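Local coordinates for START domain-containing protein 10 (Homo sapiens, PDB 6SER) that transfers phosphatidylcholine and phosphatidylethanolamine between membranes, preferring species with a palmitoyl or stearoyl chain at sn-1 and an unsaturated chain at sn-2, at residues Val130-Ser135 and Asn147-His152; Val22-Asp27 and Leu247-Leu252; Ile105-Val110 and Glu240-Pro245. One frame throughout, in Å; residues are numbered along the deposited sequence.

Contact 1 is a piece of the beta hairpin formed by strands 127-139 and 142-151; contacts 2 and 3 join the chain that follows helix 197-227 to earlier parts of the START domain. The centres of contacts 1 and 2 lie about 10 Å apart, those of contacts 2 and 3 about 14 Å, and those of contacts 1 and 3 about 15 Å. Apolar groups bridge all three: Val150 CG2 meets Val22 CG2 at 3.5 Å, Leu133 CD1 meets Leu108 CD1 at 3.5 Å, and Leu247 CG meets Ala106 CB at 3.5 Å. Asn147 in contact 1 and Leu244 in contact 3 each lie near bound glycol, probably from the crystallisation liquor.

Contact 1 of 3, residues Val130-Ser135 and Asn147-His152; sequences VITLRS and NYSVKH
Leu133 and Tyr148 form an antiparallel hydrogen-bonded pair: Leu133 N gives to Tyr148 O at 2.8 Å, and Tyr148 N returns a longer bond to Leu133 O at 3.1 Å. Their side chains run alongside each other in the same direction. Leu133 CB lies over one face of the phenol ring near its rim, and Leu133 CD1 reaches Tyr148 OH at 3.7 Å. Tyr148 CG stands between the backbone N and the carbonyl carbon (chi1 66°), which keeps the ring beside the leucine, while its hydroxyl bonds to Gln23 O. On the other face Asn147 CB packs on Arg134 CB at 4.1 Å, and Asn147 OD1 passes Thr132 CG2 at 3.5 Å. That OD1 bonds to Ser166 OG, and ND2 holds a triethylene glycol. Farther along, Val150 N donates to Ile131 O at 2.8 Å, and Ile131 CG2 meets Val150 CG1 obliquely at 3.9 Å. A water accepts from Ile131 N and also bonds Ser149 OG at 2.7 Å, itself bonded to Ser166 N. The hairpin thus sorts its chemistry by face: leucine lies against tyrosine on one, while the other carries the Asn147 amide, held by Ser166, and Arg134, salt-bridged to Asp113 and Asp104.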
# COMPACT_ATOMS: atom_id res chain seq x y z
N VAL A 130 4.97 0.90 10.42
CA VAL A 130 5.50 -0.10 9.49
C VAL A 130 6.73 0.41 8.79
O VAL A 130 6.84 1.55 8.55
CB VAL A 130 4.47 -0.53 8.44
CG1 VAL A 130 3.42 -1.43 9.01
CG2 VAL A 130 3.83 0.62 7.72
N ILE A 131 7.64 -0.50 8.55
CA ILE A 131 8.78 -0.28 7.67
C ILE A 131 8.59 -1.23 6.51
O ILE A 131 8.49 -2.44 6.71
CB ILE A 131 10.11 -0.58 8.39
CG1 ILE A 131 10.23 0.21 9.70
CG2 ILE A 131 11.29 -0.33 7.48
CD1 ILE A 131 10.62 1.61 9.50
N THR A 132 8.53 -0.69 5.28
CA THR A 132 8.21 -1.51 4.12
C THR A 132 9.20 -1.28 2.99
O THR A 132 9.74 -0.19 2.82
CB THR A 132 6.79 -1.22 3.60
OG1 THR A 132 6.66 0.19 3.35
CG2 THR A 132 5.73 -1.64 4.61
N LEU A 133 9.44 -2.34 2.21
CA LEU A 133 10.11 -2.22 0.93
C LEU A 133 9.03 -2.05 -0.14
O LEU A 133 8.15 -2.91 -0.27
CB LEU A 133 10.99 -3.43 0.65
CG LEU A 133 11.91 -3.42 -0.58
CD1 LEU A 133 12.93 -4.52 -0.44
CD2 LEU A 133 11.15 -3.62 -1.89
N ARG A 134 9.09 -0.96 -0.87
CA ARG A 134 8.09 -0.61 -1.87
C ARG A 134 8.74 -0.67 -3.25
O ARG A 134 9.89 -0.25 -3.41
CB ARG A 134 7.53 0.81 -1.61
CG ARG A 134 6.36 1.22 -2.49
CD ARG A 134 5.72 2.52 -2.00
NE ARG A 134 6.48 3.72 -2.36
CZ ARG A 134 7.36 4.34 -1.57
NH1 ARG A 134 7.99 5.44 -2.00
NH2 ARG A 134 7.61 3.88 -0.36
N SER A 135 8.01 -1.19 -4.23
CA SER A 135 8.49 -1.17 -5.61
C SER A 135 7.34 -0.94 -6.57
O SER A 135 6.21 -1.38 -6.33
CB SER A 135 9.22 -2.45 -5.98
OG SER A 135 9.94 -2.26 -7.19
N ASN A 147 4.30 -3.43 -1.82
CA ASN A 147 5.20 -3.30 -0.68
C ASN A 147 4.99 -4.49 0.25
O ASN A 147 3.98 -5.19 0.17
CB ASN A 147 5.00 -1.96 0.04
CG ASN A 147 3.82 -1.95 1.00
OD1 ASN A 147 3.75 -2.76 1.92
ND2 ASN A 147 2.92 -0.99 0.83
N TYR A 148 5.98 -4.71 1.12
CA TYR A 148 5.90 -5.69 2.21
C TYR A 148 6.89 -5.25 3.28
O TYR A 148 7.85 -4.54 2.99
CB TYR A 148 6.19 -7.11 1.72
CG TYR A 148 7.61 -7.33 1.24
CD1 TYR A 148 8.59 -7.80 2.11
CD2 TYR A 148 7.98 -7.05 -0.08
CE1 TYR A 148 9.89 -8.00 1.69
CE2 TYR A 148 9.28 -7.25 -0.51
CZ TYR A 148 10.23 -7.72 0.39
OH TYR A 148 11.54 -7.92 0.00
N SER A 149 6.65 -5.68 4.52
CA SER A 149 7.42 -5.16 5.64
C SER A 149 8.84 -5.70 5.62
O SER A 149 9.12 -6.79 5.10
CB SER A 149 6.76 -5.50 6.98
OG SER A 149 5.74 -4.58 7.30
N VAL A 150 9.74 -4.93 6.21
CA VAL A 150 11.16 -5.26 6.23
C VAL A 150 11.74 -4.67 7.51
O VAL A 150 11.11 -3.85 8.18
CB VAL A 150 11.86 -4.74 4.96
CG1 VAL A 150 12.26 -3.27 5.12
CG2 VAL A 150 13.04 -5.59 4.61
N LYS A 151 12.96 -5.08 7.86
CA LYS A 151 13.63 -4.55 9.04
C LYS A 151 14.81 -3.70 8.61
O LYS A 151 15.63 -4.14 7.79
CB LYS A 151 14.08 -5.67 9.97
CG LYS A 151 12.92 -6.46 10.56
CD LYS A 151 13.42 -7.64 11.40
CE LYS A 151 13.15 -7.45 12.87
NZ LYS A 151 13.14 -8.76 13.57
N HIS A 152 14.88 -2.49 9.14
CA HIS A 152 15.98 -1.58 8.88
C HIS A 152 16.69 -1.30 10.20
O HIS A 152 16.05 -0.81 11.15
CB HIS A 152 15.47 -0.28 8.26
CG HIS A 152 16.55 0.66 7.83
ND1 HIS A 152 17.45 1.20 8.72
CD2 HIS A 152 16.86 1.16 6.61
CE1 HIS A 152 18.28 1.99 8.06
NE2 HIS A 152 17.95 1.99 6.78
O HOH W 1 6.73 -3.30 9.45

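Contact 2 of 3, residues Val22-Asp27 and Leu247-Leu252; sequences VQVPDD and LALSEL
Val22 O is enclosed by the end of the Leu249 side chain, with CD2 at 3.4 Å, CG at 3.5 Å and CD1 at 3.8 Å. These are carbon contacts, and no hydrogen bond crosses between residues 22-27 and 247-252. Leu249 therefore works as an apolar cover over the peptide that follows Val22. It is aimed there by an extended first torsion (chi1 -164°), which sets CG opposite its own backbone N. Its CD1 is shared between two valines, 4.0 Å from Val22 CG1 and 3.8 Å from Val24 CG1, the side chains of both valines crossing that of Leu249 obliquely. Val22 also packs against the second leucine: its CG2 meets Leu252 CB at 4.0 Å, with the two side chains crossing at about a right angle. Behind them Val22 rests on Leu133 and Leu252 on Leu108, which ties the pair to two strands, 127-139 and 99-109. The two leucines are presented together because residues 249-251 make a short 3-10 turn, in which Glu251 N bonds to Ala248 O at 3.1 Å and Leu252 N to Leu249 O at 3.2 Å. The arrangement is a loop-against-loop apolar contact in a START protein, joining the approach to helix 27-38 with the 3-10 turn just before strand 253-254.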
# COMPACT_ATOMS: atom_id res chain seq x y z
N VAL A 22 15.51 -10.60 2.29
CA VAL A 22 14.86 -9.52 1.61
C VAL A 22 15.19 -9.51 0.15
O VAL A 22 16.30 -9.67 -0.22
CB VAL A 22 15.24 -8.20 2.26
CG1 VAL A 22 14.42 -7.07 1.71
CG2 VAL A 22 15.04 -8.28 3.75
N GLN A 23 14.18 -9.31 -0.68
CA GLN A 23 14.38 -9.28 -2.12
C GLN A 23 13.72 -8.06 -2.72
O GLN A 23 12.60 -7.71 -2.33
CB GLN A 23 13.80 -10.52 -2.77
CG GLN A 23 14.40 -11.82 -2.29
CD GLN A 23 14.00 -13.00 -3.14
OE1 GLN A 23 14.84 -13.61 -3.80
NE2 GLN A 23 12.70 -13.31 -3.14
N VAL A 24 14.38 -7.43 -3.68
CA VAL A 24 13.65 -6.44 -4.48
C VAL A 24 12.74 -7.17 -5.45
O VAL A 24 13.16 -8.18 -6.05
CB VAL A 24 14.62 -5.48 -5.20
CG1 VAL A 24 16.06 -5.73 -4.78
CG2 VAL A 24 14.46 -5.50 -6.72
N PRO A 25 11.47 -6.78 -5.58
CA PRO A 25 10.53 -7.55 -6.39
C PRO A 25 11.02 -7.73 -7.81
O PRO A 25 11.43 -6.77 -8.47
CB PRO A 25 9.25 -6.71 -6.33
CG PRO A 25 9.35 -5.98 -5.02
CD PRO A 25 10.81 -5.68 -4.85
N ASP A 26 11.00 -8.97 -8.29
CA ASP A 26 11.41 -9.21 -9.66
C ASP A 26 10.18 -9.20 -10.56
O ASP A 26 9.06 -8.89 -10.13
CB ASP A 26 12.19 -10.52 -9.77
CG ASP A 26 11.36 -11.75 -9.45
OD1 ASP A 26 10.18 -11.61 -9.06
OD2 ASP A 26 11.90 -12.86 -9.58
N ASP A 27 10.39 -9.54 -11.83
CA ASP A 27 9.32 -9.41 -12.81
C ASP A 27 8.16 -10.36 -12.51
O ASP A 27 7.00 -10.03 -12.75
CB ASP A 27 9.87 -9.68 -14.21
CG ASP A 27 9.26 -8.77 -15.24
OD1 ASP A 27 9.93 -7.79 -15.62
OD2 ASP A 27 8.11 -9.02 -15.65
N LEU A 247 20.85 2.20 -0.40
CA LEU A 247 21.03 1.08 0.52
C LEU A 247 21.38 -0.18 -0.25
O LEU A 247 20.88 -0.41 -1.36
CB LEU A 247 19.73 0.79 1.30
CG LEU A 247 19.42 1.30 2.70
CD1 LEU A 247 18.22 0.52 3.24
CD2 LEU A 247 20.62 1.16 3.61
N ALA A 248 22.22 -1.02 0.36
CA ALA A 248 22.40 -2.38 -0.13
C ALA A 248 21.30 -3.27 0.43
O ALA A 248 20.85 -3.08 1.56
CB ALA A 248 23.76 -2.95 0.28
N LEU A 249 20.88 -4.23 -0.39
CA LEU A 249 19.83 -5.16 0.01
C LEU A 249 20.20 -5.91 1.28
O LEU A 249 19.33 -6.21 2.10
CB LEU A 249 19.56 -6.13 -1.14
CG LEU A 249 18.27 -6.95 -1.11
CD1 LEU A 249 17.06 -6.04 -1.11
CD2 LEU A 249 18.25 -7.89 -2.31
N SER A 250 21.49 -6.21 1.49
CA SER A 250 21.89 -6.99 2.65
C SER A 250 21.91 -6.19 3.94
O SER A 250 22.08 -6.78 5.01
CB SER A 250 23.26 -7.62 2.41
OG SER A 250 24.25 -6.62 2.28
N GLU A 251 21.74 -4.87 3.87
CA GLU A 251 21.57 -4.09 5.10
C GLU A 251 20.17 -4.23 5.69
O GLU A 251 19.94 -3.75 6.80
CB GLU A 251 21.88 -2.61 4.84
CG GLU A 251 23.35 -2.29 4.56
CD GLU A 251 23.52 -0.93 3.88
OE1 GLU A 251 23.07 -0.78 2.72
OE2 GLU A 251 24.09 -0.01 4.51
N LEU A 252 19.24 -4.85 4.97
CA LEU A 252 17.89 -5.05 5.46
C LEU A 252 17.73 -6.48 5.98
O LEU A 252 18.48 -7.38 5.60
CB LEU A 252 16.86 -4.79 4.36
CG LEU A 252 16.84 -3.36 3.81
CD1 LEU A 252 15.94 -3.26 2.58
CD2 LEU A 252 16.40 -2.38 4.89

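Contact 3 of 3, residues Ile105-Val110 and Glu240-Pro245; sequences IARLTV and EQSPLP
Arg107 N donates to Pro245 O at 2.8 Å, the shorter of the two hydrogen bonds between residues 105-110 and 240-245 and almost straight (166° at the hydrogen). Leu247 N in turn donates to Arg107 O, so both backbone groups of Arg107 are taken up by the chain after helix 197-227, in the hydrogen-bond pattern of a single parallel bridge, though no strand forms there. The side-chain bonds are looser. Arg107 NE reaches Ser242 OG in a weak bond of 3.4 Å, the hydroxyl lying at the guanidinium edge and near its plane; Ser242 O lies in that plane too, on the NH2 side. The arginine chain leaves the strand with CG opposite the backbone N (chi1 155°) and then bends at chi3 (48°), which turns the guanidinium toward the serine. Ser242 OG is gripped a second time by Leu244 N at 3.3 Å, which makes residues 242-244 an ST turn and fixes the hydroxyl that faces the arginine. On the strand side, Ile105 and Ala106 both face Val114 in a classic beta bulge, and the chain turns a corner at Leu108. Van der Waals contacts surround these bonds. The Pro245 ring lies beside the bulge, its CG 3.6 Å from Ile105 O and in apolar contact with Ala106 CB at 4.3 Å. Leu244 CB comes within 4.4 Å of Arg107 CB.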
# COMPACT_ATOMS: atom_id res chain seq x y z
N ILE A 105 12.98 6.31 3.46
CA ILE A 105 14.22 6.18 4.22
C ILE A 105 15.43 6.10 3.31
O ILE A 105 16.43 6.78 3.53
CB ILE A 105 14.15 4.94 5.14
CG1 ILE A 105 13.06 5.13 6.21
CG2 ILE A 105 15.53 4.62 5.74
CD1 ILE A 105 12.78 3.89 7.03
N ALA A 106 15.34 5.27 2.28
CA ALA A 106 16.47 5.06 1.39
C ALA A 106 15.96 4.42 0.12
O ALA A 106 14.87 3.86 0.07
CB ALA A 106 17.56 4.20 2.05
N ARG A 107 16.79 4.48 -0.90
CA ARG A 107 16.49 3.91 -2.20
C ARG A 107 17.32 2.65 -2.39
O ARG A 107 18.47 2.57 -1.95
CB ARG A 107 16.77 4.95 -3.30
CG ARG A 107 17.07 4.36 -4.65
CD ARG A 107 16.65 5.29 -5.78
NE ARG A 107 17.09 6.67 -5.58
CZ ARG A 107 18.32 7.11 -5.86
NH1 ARG A 107 19.24 6.27 -6.31
NH2 ARG A 107 18.63 8.39 -5.66
N LEU A 108 16.71 1.64 -3.01
CA LEU A 108 17.43 0.42 -3.37
C LEU A 108 17.82 0.41 -4.84
O LEU A 108 19.00 0.30 -5.18
CB LEU A 108 16.57 -0.81 -3.07
CG LEU A 108 16.33 -1.16 -1.61
CD1 LEU A 108 15.10 -2.02 -1.57
CD2 LEU A 108 17.53 -1.90 -1.00
N THR A 109 16.83 0.46 -5.72
CA THR A 109 16.99 0.53 -7.16
C THR A 109 16.24 1.76 -7.65
O THR A 109 15.65 2.52 -6.88
CB THR A 109 16.44 -0.72 -7.85
OG1 THR A 109 15.01 -0.69 -7.82
CG2 THR A 109 16.93 -1.99 -7.15
N VAL A 110 16.25 1.95 -8.97
CA VAL A 110 15.58 3.10 -9.55
C VAL A 110 14.07 3.07 -9.30
O VAL A 110 13.44 4.13 -9.25
CB VAL A 110 15.94 3.19 -11.05
CG1 VAL A 110 15.10 2.24 -11.91
CG2 VAL A 110 15.85 4.60 -11.54
N GLU A 240 15.98 10.81 -11.32
CA GLU A 240 17.11 11.70 -11.08
C GLU A 240 16.76 12.83 -10.11
O GLU A 240 17.67 13.56 -9.68
CB GLU A 240 17.64 12.28 -12.41
CG GLU A 240 16.72 13.27 -13.13
CD GLU A 240 15.56 12.61 -13.86
OE1 GLU A 240 15.51 11.36 -13.92
OE2 GLU A 240 14.70 13.34 -14.39
N GLN A 241 15.50 12.98 -9.74
CA GLN A 241 15.11 13.98 -8.74
C GLN A 241 15.11 13.44 -7.32
O GLN A 241 14.86 14.21 -6.38
CB GLN A 241 13.72 14.54 -9.07
CG GLN A 241 13.60 15.27 -10.40
CD GLN A 241 12.16 15.66 -10.70
OE1 GLN A 241 11.24 15.25 -9.98
NE2 GLN A 241 11.95 16.45 -11.74
N SER A 242 15.39 12.15 -7.11
CA SER A 242 15.27 11.56 -5.77
C SER A 242 16.33 12.10 -4.81
O SER A 242 17.53 12.00 -5.11
CB SER A 242 15.39 10.05 -5.82
OG SER A 242 15.51 9.53 -4.51
N PRO A 243 15.95 12.63 -3.65
CA PRO A 243 16.95 13.14 -2.70
C PRO A 243 17.39 12.10 -1.69
O PRO A 243 17.97 12.45 -0.65
CB PRO A 243 16.20 14.28 -2.01
CG PRO A 243 14.78 13.83 -2.01
CD PRO A 243 14.58 12.99 -3.26
N LEU A 244 17.14 10.82 -1.99
CA LEU A 244 17.31 9.79 -0.98
C LEU A 244 18.69 9.14 -1.05
O LEU A 244 19.25 8.95 -2.14
CB LEU A 244 16.23 8.72 -1.14
CG LEU A 244 14.78 9.12 -0.84
CD1 LEU A 244 13.83 8.03 -1.36
CD2 LEU A 244 14.57 9.35 0.67
N PRO A 245 19.26 8.76 0.10
CA PRO A 245 20.46 7.93 0.08
C PRO A 245 20.13 6.53 -0.42
O PRO A 245 18.97 6.13 -0.50
CB PRO A 245 20.89 7.91 1.54
CG PRO A 245 19.59 7.97 2.29
CD PRO A 245 18.71 8.91 1.46